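Local coordinates for molybdopterin-guanine dinucleotide biosynthesis adapter protein (Escherichia coli, PDB 1NP6) that binds GTP, hydrolyses it weakly, and may act as an adapter that makes the biosynthesis and use of molybdopterin guanine dinucleotide more efficient, at residues Ile27-Ala32 and Asn156-Leu161; Gly38-Thr43 and Gln90-Arg95; Ile104-Glu107 and His111-Ile114. One frame throughout, in Å; residues are numbered along the deposited sequence.

Interaction 1: residues Ile27-Ala32 and Asn156-Leu161; sequences IPALCA and NDVEGL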
ATOM      1  N   ILE B  27      -4.889   7.255 -19.243  1.00 26.85           N
ATOM      2  CA  ILE B  27      -4.690   5.934 -18.646  1.00 34.05           C
ATOM      3  C   ILE B  27      -5.608   4.855 -19.286  1.00 37.88           C
ATOM      4  O   ILE B  27      -5.125   3.796 -19.692  1.00 28.53           O
ATOM      5  CB  ILE B  27      -4.799   5.997 -17.091  1.00 34.21           C
ATOM      6  CG1 ILE B  27      -3.530   6.654 -16.493  1.00 31.27           C
ATOM      7  CG2 ILE B  27      -4.985   4.602 -16.473  1.00 35.09           C
ATOM      8  CD1 ILE B  27      -3.693   7.161 -15.044  1.00 36.16           C
ATOM      9  N   PRO B  28      -6.906   5.118 -19.401  1.00 40.69           N
ATOM     10  CA  PRO B  28      -7.791   4.188 -20.132  1.00 32.00           C
ATOM     11  C   PRO B  28      -7.318   3.915 -21.555  1.00 28.16           C
ATOM     12  O   PRO B  28      -7.326   2.754 -21.971  1.00 38.46           O
ATOM     13  CB  PRO B  28      -9.155   4.914 -20.145  1.00 40.42           C
ATOM     14  CG  PRO B  28      -9.122   5.825 -18.961  1.00 47.92           C
ATOM     15  CD  PRO B  28      -7.651   6.253 -18.815  1.00 35.94           C
ATOM     16  N   ALA B  29      -6.912   4.974 -22.274  1.00 28.79           N
ATOM     17  CA  ALA B  29      -6.434   4.882 -23.632  1.00 32.85           C
ATOM     18  C   ALA B  29      -5.177   4.020 -23.742  1.00 43.43           C
ATOM     19  O   ALA B  29      -5.028   3.236 -24.684  1.00 40.66           O
ATOM     20  CB  ALA B  29      -6.187   6.259 -24.193  1.00 40.61           C
ATOM     21  N   LEU B  30      -4.271   4.163 -22.782  1.00 40.49           N
ATOM     22  CA  LEU B  30      -3.105   3.287 -22.725  1.00 40.65           C
ATOM     23  C   LEU B  30      -3.520   1.823 -22.481  1.00 31.92           C
ATOM     24  O   LEU B  30      -3.034   0.911 -23.154  1.00 37.03           O
ATOM     25  CB  LEU B  30      -2.113   3.771 -21.650  1.00 33.55           C
ATOM     26  CG  LEU B  30      -1.381   5.100 -21.929  1.00 44.80           C
ATOM     27  CD1 LEU B  30      -0.598   5.583 -20.703  1.00 30.42           C
ATOM     28  CD2 LEU B  30      -0.473   5.024 -23.167  1.00 35.20           C
ATOM     29  N   CYS B  31      -4.414   1.617 -21.511  1.00 32.62           N
ATOM     30  CA  CYS B  31      -4.879   0.288 -21.143  1.00 38.56           C
ATOM     31  C   CYS B  31      -5.546  -0.413 -22.337  1.00 44.38           C
ATOM     32  O   CYS B  31      -5.431  -1.632 -22.495  1.00 43.57           O
ATOM     33  CB  CYS B  31      -5.870   0.374 -19.978  1.00 40.30           C
ATOM     34  SG  CYS B  31      -5.137   0.609 -18.351  1.00 41.88           S
ATOM     35  N   ALA B  32      -6.221   0.367 -23.179  1.00 40.17           N
ATOM     36  CA  ALA B  32      -6.882  -0.170 -24.378  1.00 51.00           C
ATOM     37  C   ALA B  32      -5.893  -0.770 -25.381  1.00 54.05           C
ATOM     38  O   ALA B  32      -6.242  -1.700 -26.101  1.00 56.54           O
ATOM     39  CB  ALA B  32      -7.727   0.893 -25.049  1.00 34.30           C
ATOM     40  N   ASN B 156      -5.638  18.236 -26.536  1.00 29.52           N
ATOM     41  CA  ASN B 156      -6.987  17.696 -26.735  1.00 44.68           C
ATOM     42  C   ASN B 156      -7.050  16.468 -27.678  1.00 54.28           C
ATOM     43  O   ASN B 156      -8.129  15.913 -27.910  1.00 56.50           O
ATOM     44  CB  ASN B 156      -7.946  18.823 -27.158  1.00 35.46           C
ATOM     45  CG  ASN B 156      -7.989  19.990 -26.141  1.00 45.54           C
ATOM     46  OD1 ASN B 156      -8.505  19.855 -25.028  1.00 48.15           O
ATOM     47  ND2 ASN B 156      -7.437  21.135 -26.532  1.00 53.05           N
ATOM     48  N   ASP B 157      -5.892  16.032 -28.191  1.00 47.74           N
ATOM     49  CA  ASP B 157      -5.784  14.795 -28.987  1.00 45.36           C
ATOM     50  C   ASP B 157      -5.213  13.649 -28.127  1.00 43.75           C
ATOM     51  O   ASP B 157      -4.027  13.310 -28.231  1.00 41.96           O
ATOM     52  CB  ASP B 157      -4.911  15.042 -30.235  1.00 41.21           C
ATOM     53  CG  ASP B 157      -4.913  13.864 -31.240  1.00 50.53           C
ATOM     54  OD1 ASP B 157      -5.408  12.752 -30.946  1.00 43.35           O
ATOM     55  OD2 ASP B 157      -4.420  13.969 -32.378  1.00 47.98           O
ATOM     56  N   VAL B 158      -6.077  13.047 -27.309  1.00 39.52           N
ATOM     57  CA  VAL B 158      -5.713  11.973 -26.378  1.00 41.54           C
ATOM     58  C   VAL B 158      -5.140  10.703 -27.034  1.00 54.10           C
ATOM     59  O   VAL B 158      -4.146  10.141 -26.537  1.00 32.91           O
ATOM     60  CB  VAL B 158      -6.891  11.613 -25.425  1.00 46.92           C
ATOM     61  CG1 VAL B 158      -6.506  10.494 -24.457  1.00 47.13           C
ATOM     62  CG2 VAL B 158      -7.355  12.842 -24.650  1.00 47.64           C
ATOM     63  N   GLU B 159      -5.762  10.238 -28.122  1.00 32.58           N
ATOM     64  CA  GLU B 159      -5.203   9.103 -28.873  1.00 41.53           C
ATOM     65  C   GLU B 159      -3.821   9.403 -29.477  1.00 35.72           C
ATOM     66  O   GLU B 159      -2.953   8.526 -29.530  1.00 37.43           O
ATOM     67  CB  GLU B 159      -6.160   8.601 -29.970  1.00 43.25           C
ATOM     68  CG  GLU B 159      -7.528   8.146 -29.469  1.00 50.29           C
ATOM     69  CD  GLU B 159      -7.467   6.909 -28.582  1.00 61.67           C
ATOM     70  OE1 GLU B 159      -6.623   6.016 -28.839  1.00 61.16           O
ATOM     71  OE2 GLU B 159      -8.266   6.836 -27.620  1.00 50.38           O
ATOM     72  N   GLY B 160      -3.633  10.633 -29.943  1.00 34.25           N
ATOM     73  CA  GLY B 160      -2.356  11.075 -30.467  1.00 43.47           C
ATOM     74  C   GLY B 160      -1.291  11.052 -29.375  1.00 38.37           C
ATOM     75  O   GLY B 160      -0.158  10.622 -29.623  1.00 40.09           O
ATOM     76  N   LEU B 161      -1.678  11.505 -28.181  1.00 37.68           N
ATOM     77  CA  LEU B 161      -0.824  11.482 -26.986  1.00 40.39           C
ATOM     78  C   LEU B 161      -0.445  10.046 -26.587  1.00 42.65           C
ATOM     79  O   LEU B 161       0.714   9.760 -26.286  1.00 28.87           O
ATOM     80  CB  LEU B 161      -1.515  12.231 -25.830  1.00 30.81           C
ATOM     81  CG  LEU B 161      -0.763  12.418 -24.501  1.00 49.37           C
ATOM     82  CD1 LEU B 161       0.641  13.006 -24.717  1.00 31.06           C
ATOM     83  CD2 LEU B 161      -1.571  13.293 -23.555  1.00 47.36           C
TER
HETATM   84  O   HOH W   1      -5.760   3.972 -27.149  1.00 54.22           O
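Ala29 of helix 19-32 points its methyl toward the first turn of helix 158-170, where two side chains receive it. CB lies 4.3 Å from Val158 CG1, the apolar half of the contact, and 4.0 Å from Glu159 OE2, so the methyl also rests against a carboxylate oxygen. The other oxygen of that carboxylate works through water: a single molecule donates to Ala29 O at 2.7 Å and to Glu159 OE1 at 2.8 Å, tying a backbone carbonyl of one helix to a side chain of the other. The CG of Glu159 stands beside the backbone N, anti to the carbonyl carbon (chi1 -59°), and the chain bends at chi2, which brings the carboxylate over to Ala29. Arg33, next in sequence after Ala32, forms a salt bridge with OE1 as well. Behind this first shell, Asp157 is the N-cap of helix 158-170: Gly160 N donates to Asp157 OD1 at 2.9 Å, reaching the oxygen from above the carboxylate plane, and so fixes the turn that carries Val158 and Glu159. Val158 also packs on Lys25, and Leu161 on Leu22 and Leu26, continuing the helix pairing inward. The helices are thus joined here by a small apolar touch, one water bridge and a salt bridge, the charge of Glu159 being probably balanced by Arg33.

Interaction 2: residues Gly38-Thr43 and Gln90-Arg95; sequences GLIKHT and QFLASR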
ATOM      1  N   GLY B  38       1.316   1.935 -14.156  1.00 27.60           N
ATOM      2  CA  GLY B  38       1.304   2.317 -12.746  1.00 26.51           C
ATOM      3  C   GLY B  38       1.204   3.835 -12.621  1.00 19.69           C
ATOM      4  O   GLY B  38       1.462   4.574 -13.589  1.00 27.73           O
ATOM      5  N   LEU B  39       0.858   4.293 -11.418  1.00 25.35           N
ATOM      6  CA  LEU B  39       0.733   5.708 -11.099  1.00 27.56           C
ATOM      7  C   LEU B  39       1.300   6.028  -9.707  1.00 27.19           C
ATOM      8  O   LEU B  39       0.959   5.363  -8.717  1.00 34.13           O
ATOM      9  CB  LEU B  39      -0.729   6.150 -11.123  1.00 27.77           C
ATOM     10  CG  LEU B  39      -1.012   7.638 -10.801  1.00 30.88           C
ATOM     11  CD1 LEU B  39      -0.457   8.579 -11.864  1.00 30.24           C
ATOM     12  CD2 LEU B  39      -2.507   7.867 -10.661  1.00 39.17           C
ATOM     13  N   ILE B  40       2.154   7.046  -9.645  1.00 33.66           N
ATOM     14  CA  ILE B  40       2.631   7.589  -8.364  1.00 24.28           C
ATOM     15  C   ILE B  40       2.197   9.062  -8.275  1.00 25.76           C
ATOM     16  O   ILE B  40       2.509   9.876  -9.154  1.00 30.87           O
ATOM     17  CB  ILE B  40       4.177   7.471  -8.254  1.00 37.78           C
ATOM     18  CG1 ILE B  40       4.631   6.018  -8.467  1.00 29.38           C
ATOM     19  CG2 ILE B  40       4.640   8.046  -6.907  1.00 32.32           C
ATOM     20  CD1 ILE B  40       6.213   5.791  -8.397  1.00 28.59           C
ATOM     21  N   LYS B  41       1.482   9.400  -7.213  1.00 33.94           N
ATOM     22  CA  LYS B  41       0.857  10.712  -7.077  1.00 39.55           C
ATOM     23  C   LYS B  41       1.145  11.310  -5.693  1.00 36.46           C
ATOM     24  O   LYS B  41       1.223  10.580  -4.702  1.00 43.30           O
ATOM     25  CB  LYS B  41      -0.663  10.549  -7.251  1.00 39.38           C
ATOM     26  CG  LYS B  41      -1.490  11.841  -7.201  1.00 58.06           C
ATOM     27  CD  LYS B  41      -2.988  11.562  -7.386  1.00 55.07           C
ATOM     28  CE  LYS B  41      -3.851  12.572  -6.615  1.00 80.41           C
ATOM     29  NZ  LYS B  41      -4.142  13.838  -7.372  1.00 64.97           N
ATOM     30  N   HIS B  42       1.289  12.630  -5.633  1.00 35.09           N
ATOM     31  CA  HIS B  42       1.319  13.374  -4.368  1.00 36.74           C
ATOM     32  C   HIS B  42      -0.046  13.991  -4.050  1.00 42.28           C
ATOM     33  O   HIS B  42      -0.758  14.428  -4.957  1.00 51.04           O
ATOM     34  CB  HIS B  42       2.376  14.474  -4.444  1.00 47.41           C
ATOM     35  CG  HIS B  42       2.689  15.106  -3.124  1.00 49.05           C
ATOM     36  ND1 HIS B  42       2.170  16.325  -2.741  1.00 52.00           N
ATOM     37  CD2 HIS B  42       3.478  14.696  -2.104  1.00 53.27           C
ATOM     38  CE1 HIS B  42       2.624  16.637  -1.540  1.00 46.04           C
ATOM     39  NE2 HIS B  42       3.420  15.667  -1.133  1.00 51.48           N
ATOM     40  N   THR B  43      -0.415  14.013  -2.764  1.00 34.01           N
ATOM     41  CA  THR B  43      -1.657  14.642  -2.323  1.00 39.68           C
ATOM     42  C   THR B  43      -1.439  15.476  -1.055  1.00 46.73           C
ATOM     43  O   THR B  43      -0.545  15.187  -0.259  1.00 44.25           O
ATOM     44  CB  THR B  43      -2.812  13.574  -2.151  1.00 35.18           C
ATOM     45  OG1 THR B  43      -4.070  14.238  -1.974  1.00 49.50           O
ATOM     46  CG2 THR B  43      -2.671  12.743  -0.870  1.00 34.75           C
ATOM     47  N   GLN B  90      12.560   6.960  -6.757  1.00 33.34           N
ATOM     48  CA  GLN B  90      13.060   5.646  -7.167  1.00 36.52           C
ATOM     49  C   GLN B  90      12.763   4.584  -6.116  1.00 29.21           C
ATOM     50  O   GLN B  90      12.556   3.413  -6.462  1.00 36.75           O
ATOM     51  CB  GLN B  90      14.565   5.664  -7.517  1.00 45.85           C
ATOM     52  CG  GLN B  90      14.934   6.487  -8.774  1.00 60.84           C
ATOM     53  CD  GLN B  90      14.487   5.870 -10.113  1.00 65.22           C
ATOM     54  OE1 GLN B  90      14.579   6.528 -11.151  1.00 64.06           O
ATOM     55  NE2 GLN B  90      14.014   4.625 -10.091  1.00 66.20           N
ATOM     56  N   PHE B  91      12.736   4.984  -4.847  1.00 33.08           N
ATOM     57  CA  PHE B  91      12.358   4.066  -3.780  1.00 35.16           C
ATOM     58  C   PHE B  91      10.884   3.675  -3.961  1.00 33.09           C
ATOM     59  O   PHE B  91      10.535   2.488  -3.974  1.00 36.09           O
ATOM     60  CB  PHE B  91      12.586   4.681  -2.391  1.00 37.16           C
ATOM     61  CG  PHE B  91      12.132   3.788  -1.242  1.00 35.67           C
ATOM     62  CD1 PHE B  91      12.870   2.659  -0.874  1.00 38.39           C
ATOM     63  CD2 PHE B  91      10.960   4.071  -0.551  1.00 40.32           C
ATOM     64  CE1 PHE B  91      12.440   1.829   0.164  1.00 49.77           C
ATOM     65  CE2 PHE B  91      10.519   3.254   0.487  1.00 33.16           C
ATOM     66  CZ  PHE B  91      11.251   2.129   0.847  1.00 35.56           C
ATOM     67  N   LEU B  92      10.039   4.680  -4.128  1.00 35.07           N
ATOM     68  CA  LEU B  92       8.605   4.439  -4.268  1.00 35.72           C
ATOM     69  C   LEU B  92       8.317   3.489  -5.433  1.00 33.15           C
ATOM     70  O   LEU B  92       7.655   2.472  -5.240  1.00 34.06           O
ATOM     71  CB  LEU B  92       7.826   5.757  -4.371  1.00 27.15           C
ATOM     72  CG  LEU B  92       7.749   6.608  -3.098  1.00 30.49           C
ATOM     73  CD1 LEU B  92       7.074   7.940  -3.398  1.00 36.43           C
ATOM     74  CD2 LEU B  92       7.053   5.881  -1.942  1.00 33.29           C
ATOM     75  N   ALA B  93       8.859   3.794  -6.615  1.00 36.96           N
ATOM     76  CA  ALA B  93       8.705   2.938  -7.789  1.00 36.76           C
ATOM     77  C   ALA B  93       9.190   1.493  -7.581  1.00 43.38           C
ATOM     78  O   ALA B  93       8.552   0.537  -8.064  1.00 32.66           O
ATOM     79  CB  ALA B  93       9.364   3.570  -8.991  1.00 33.82           C
ATOM     80  N   SER B  94      10.290   1.328  -6.846  1.00 35.50           N
ATOM     81  CA  SER B  94      10.784  -0.012  -6.480  1.00 38.29           C
ATOM     82  C   SER B  94       9.874  -0.807  -5.521  1.00 27.67           C
ATOM     83  O   SER B  94      10.034  -2.018  -5.403  1.00 35.50           O
ATOM     84  CB  SER B  94      12.205   0.070  -5.875  1.00 34.35           C
ATOM     85  OG  SER B  94      12.123   0.298  -4.480  1.00 37.79           O
ATOM     86  N   ARG B  95       8.967  -0.144  -4.796  1.00 27.01           N
ATOM     87  CA  ARG B  95       8.028  -0.881  -3.924  1.00 30.36           C
ATOM     88  C   ARG B  95       6.820  -1.399  -4.717  1.00 32.04           C
ATOM     89  O   ARG B  95       6.042  -2.219  -4.208  1.00 27.72           O
ATOM     90  CB  ARG B  95       7.553  -0.039  -2.739  1.00 32.31           C
ATOM     91  CG  ARG B  95       8.680   0.607  -1.877  1.00 35.89           C
ATOM     92  CD  ARG B  95       9.805  -0.333  -1.467  1.00 32.08           C
ATOM     93  NE  ARG B  95       9.375  -1.364  -0.517  1.00 34.94           N
ATOM     94  CZ  ARG B  95      10.080  -2.441  -0.191  1.00 43.84           C
ATOM     95  NH1 ARG B  95      11.278  -2.650  -0.729  1.00 45.39           N
ATOM     96  NH2 ARG B  95       9.590  -3.317   0.684  1.00 37.45           N
TER
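Ile40 overlaps the backbone of helix 89-95 with the tip of its longer branch: CD1 sits 3.8 Å from Ala93 N and equally near Ala93 CA, with Ala93 CB at 3.9 Å. The methyl therefore rests on the helix backbone beside Ala93 CB. The shorter branch serves a second partner, CG2 meeting Leu92 CD1 at 4.3 Å. With CG1 anti to the carbonyl carbon (chi1 -55°) and chi2 extended at 179°, CD1 reaches the helix, while CG2, anti to the backbone N, faces Leu92. All three residues are buried, and the side chains that meet are all apolar. Ile104 of the neighbouring strand lies against both Ile40 and Ala93, and Met96 and Phe109 add to the cover of Ile40. Farther round the helix, Ser94 OG donates to Phe91 O at 2.8 Å, and Arg95 CD lies 3.6 Å above one face of the Phe91 ring, toward its rim. The second subunit closes in at this edge: Leu92 packs on its Trp75, and residues 38-42 pair in parallel with one of its strands. A helix laid over one face of a parallel beta-sheet is the layering of an alpha/beta P-loop fold, here at the strand where the sheet continues into the partner of the homodimer.

Interaction 3: residues Ile104-Glu107 and His111-Ile114; sequences ILVE and HEEI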
ATOM      1  N   ILE B 104       5.356   3.505 -15.515  1.00 30.44           N
ATOM      2  CA  ILE B 104       4.864   4.198 -14.332  1.00 28.96           C
ATOM      3  C   ILE B 104       4.739   5.697 -14.592  1.00 40.98           C
ATOM      4  O   ILE B 104       5.733   6.368 -14.887  1.00 32.38           O
ATOM      5  CB  ILE B 104       5.782   3.893 -13.111  1.00 35.47           C
ATOM      6  CG1 ILE B 104       5.741   2.400 -12.753  1.00 30.50           C
ATOM      7  CG2 ILE B 104       5.400   4.726 -11.909  1.00 28.04           C
ATOM      8  CD1 ILE B 104       6.924   1.928 -11.850  1.00 35.57           C
ATOM      9  N   LEU B 105       3.514   6.222 -14.468  1.00 27.47           N
ATOM     10  CA  LEU B 105       3.254   7.655 -14.596  1.00 32.03           C
ATOM     11  C   LEU B 105       3.456   8.364 -13.250  1.00 33.04           C
ATOM     12  O   LEU B 105       3.116   7.796 -12.214  1.00 30.59           O
ATOM     13  CB  LEU B 105       1.831   7.920 -15.117  1.00 27.50           C
ATOM     14  CG  LEU B 105       1.490   7.221 -16.444  1.00 37.30           C
ATOM     15  CD1 LEU B 105      -0.030   7.133 -16.699  1.00 36.15           C
ATOM     16  CD2 LEU B 105       2.188   7.929 -17.609  1.00 47.88           C
ATOM     17  N   VAL B 106       3.974   9.599 -13.286  1.00 36.24           N
ATOM     18  CA  VAL B 106       4.303  10.363 -12.061  1.00 24.32           C
ATOM     19  C   VAL B 106       3.724  11.769 -12.083  1.00 24.27           C
ATOM     20  O   VAL B 106       3.886  12.496 -13.070  1.00 31.30           O
ATOM     21  CB  VAL B 106       5.843  10.438 -11.838  1.00 36.73           C
ATOM     22  CG1 VAL B 106       6.173  11.152 -10.499  1.00 35.26           C
ATOM     23  CG2 VAL B 106       6.448   9.048 -11.894  1.00 31.81           C
ATOM     24  N   GLU B 107       3.055  12.160 -10.995  1.00 29.10           N
ATOM     25  CA  GLU B 107       2.317  13.429 -10.931  1.00 31.79           C
ATOM     26  C   GLU B 107       2.217  14.094  -9.528  1.00 49.24           C
ATOM     27  O   GLU B 107       2.053  13.415  -8.515  1.00 46.44           O
ATOM     28  CB  GLU B 107       0.900  13.179 -11.469  1.00 43.38           C
ATOM     29  CG  GLU B 107      -0.111  14.231 -11.081  1.00 58.64           C
ATOM     30  CD  GLU B 107      -1.518  13.703 -11.124  1.00 54.88           C
ATOM     31  OE1 GLU B 107      -1.770  12.635 -10.527  1.00 56.75           O
ATOM     32  OE2 GLU B 107      -2.361  14.355 -11.771  1.00 64.30           O
ATOM     33  N   HIS B 111       9.437  18.269  -6.955  1.00 61.20           N
ATOM     34  CA  HIS B 111      10.648  17.931  -7.688  1.00 62.91           C
ATOM     35  C   HIS B 111      10.550  16.546  -8.318  1.00 68.45           C
ATOM     36  O   HIS B 111      10.403  15.540  -7.611  1.00 71.22           O
ATOM     37  CB  HIS B 111      11.865  18.035  -6.773  1.00 72.43           C
ATOM     38  CG  HIS B 111      12.093  19.414  -6.232  1.00 89.17           C
ATOM     39  ND1 HIS B 111      13.061  20.260  -6.730  1.00 92.19           N
ATOM     40  CD2 HIS B 111      11.472  20.096  -5.239  1.00 88.37           C
ATOM     41  CE1 HIS B 111      13.029  21.401  -6.064  1.00 91.09           C
ATOM     42  NE2 HIS B 111      12.074  21.328  -5.154  1.00 86.94           N
ATOM     43  N   GLU B 112      10.615  16.512  -9.653  1.00 63.48           N
ATOM     44  CA  GLU B 112      10.524  15.273 -10.443  1.00 60.29           C
ATOM     45  C   GLU B 112      11.587  15.229 -11.539  1.00 52.25           C
ATOM     46  O   GLU B 112      11.423  15.832 -12.607  1.00 58.07           O
ATOM     47  CB  GLU B 112       9.121  15.100 -11.060  1.00 53.11           C
ATOM     48  CG  GLU B 112       8.090  16.086 -10.543  1.00 63.30           C
ATOM     49  CD  GLU B 112       6.687  15.802 -11.039  1.00 59.20           C
ATOM     50  OE1 GLU B 112       6.255  16.479 -11.994  1.00 40.61           O
ATOM     51  OE2 GLU B 112       6.023  14.922 -10.454  1.00 45.12           O
ATOM     52  N   GLU B 113      12.661  14.487 -11.285  1.00 65.64           N
ATOM     53  CA  GLU B 113      13.848  14.525 -12.139  1.00 60.91           C
ATOM     54  C   GLU B 113      13.971  13.319 -13.078  1.00 67.52           C
ATOM     55  O   GLU B 113      14.916  12.525 -12.975  1.00 62.62           O
ATOM     56  CB  GLU B 113      15.100  14.708 -11.273  1.00 73.97           C
ATOM     57  CG  GLU B 113      15.223  16.102 -10.659  1.00 81.47           C
ATOM     58  CD  GLU B 113      14.574  16.233  -9.285  1.00 88.78           C
ATOM     59  OE1 GLU B 113      13.628  15.475  -8.970  1.00 95.19           O
ATOM     60  OE2 GLU B 113      15.010  17.109  -8.507  1.00 94.36           O
ATOM     61  N   ILE B 114      13.008  13.208 -14.003  1.00 53.69           N
ATOM     62  CA  ILE B 114      12.934  12.119 -14.995  1.00 46.40           C
ATOM     63  C   ILE B 114      12.256  12.608 -16.297  1.00 29.65           C
ATOM     64  O   ILE B 114      11.759  13.725 -16.335  1.00 44.09           O
ATOM     65  CB  ILE B 114      12.163  10.909 -14.407  1.00 54.75           C
ATOM     66  CG1 ILE B 114      11.320  11.325 -13.189  1.00 65.76           C
ATOM     67  CG2 ILE B 114      13.130   9.786 -14.033  1.00 66.62           C
ATOM     68  CD1 ILE B 114       9.816  11.193 -13.382  1.00 35.32           C
TER
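Glu112 leaves the loop with CB directed at strand 103-107, and from CG onward its chain is extended, carrying the carboxylate past Val106 in the opposite sense to the valine side chain. Glu112 CB is 5.0 Å from Val106 CG1, CG is no closer, and CD stands at 4.7 Å; only OE2 makes contact, 3.8 Å from Val106 CG1 and 4.0 Å from Glu107 C. The same oxygen accepts a weak hydrogen bond from Phe109 N, in the link between the two segments. With CG1 anti to the backbone N (chi1 -176°), Val106 turns that methyl to the carboxylate and CG2 to Ile114 CD1, 4.3 Å away. Alongside, Glu112 also touches Ala12 and Ile114 touches Ala10, both on the inner strand 8-12, while Lys116 NZ hydrogen-bonds to Glu112 O. Glu107 turns its side chain to the other face, against Lys19 and Thr20 of the P-loop, near a bound sulfate. The loop 111-114 thus lies over one face of a parallel sheet whose other face, at the strand's C-terminal end, borders the Walker A site of a P-loop nucleotide-binding fold.

The three contacts are spread around one parallel sheet. Interactions 2 and 3 have centres 9 Å apart and use neighbouring strands, 37-42 and 103-107, which are tied by probable backbone hydrogen bonds such as Gly38 O to Leu105 N. Interaction 1 is more remote, 21 Å from interaction 2 and 19 Å from interaction 3 between centres, yet Ile27 of helix 19-32 packs on Leu105. Along the chain, interaction 2 closes before interaction 3 opens, and both are nested in the long loop closed by interaction 1, which brings the C-terminal helix 158-170 against the helix that follows the P-loop. Interactions 1 and 2 also meet the second subunit, so this part of the fold also takes part in the dimer interface.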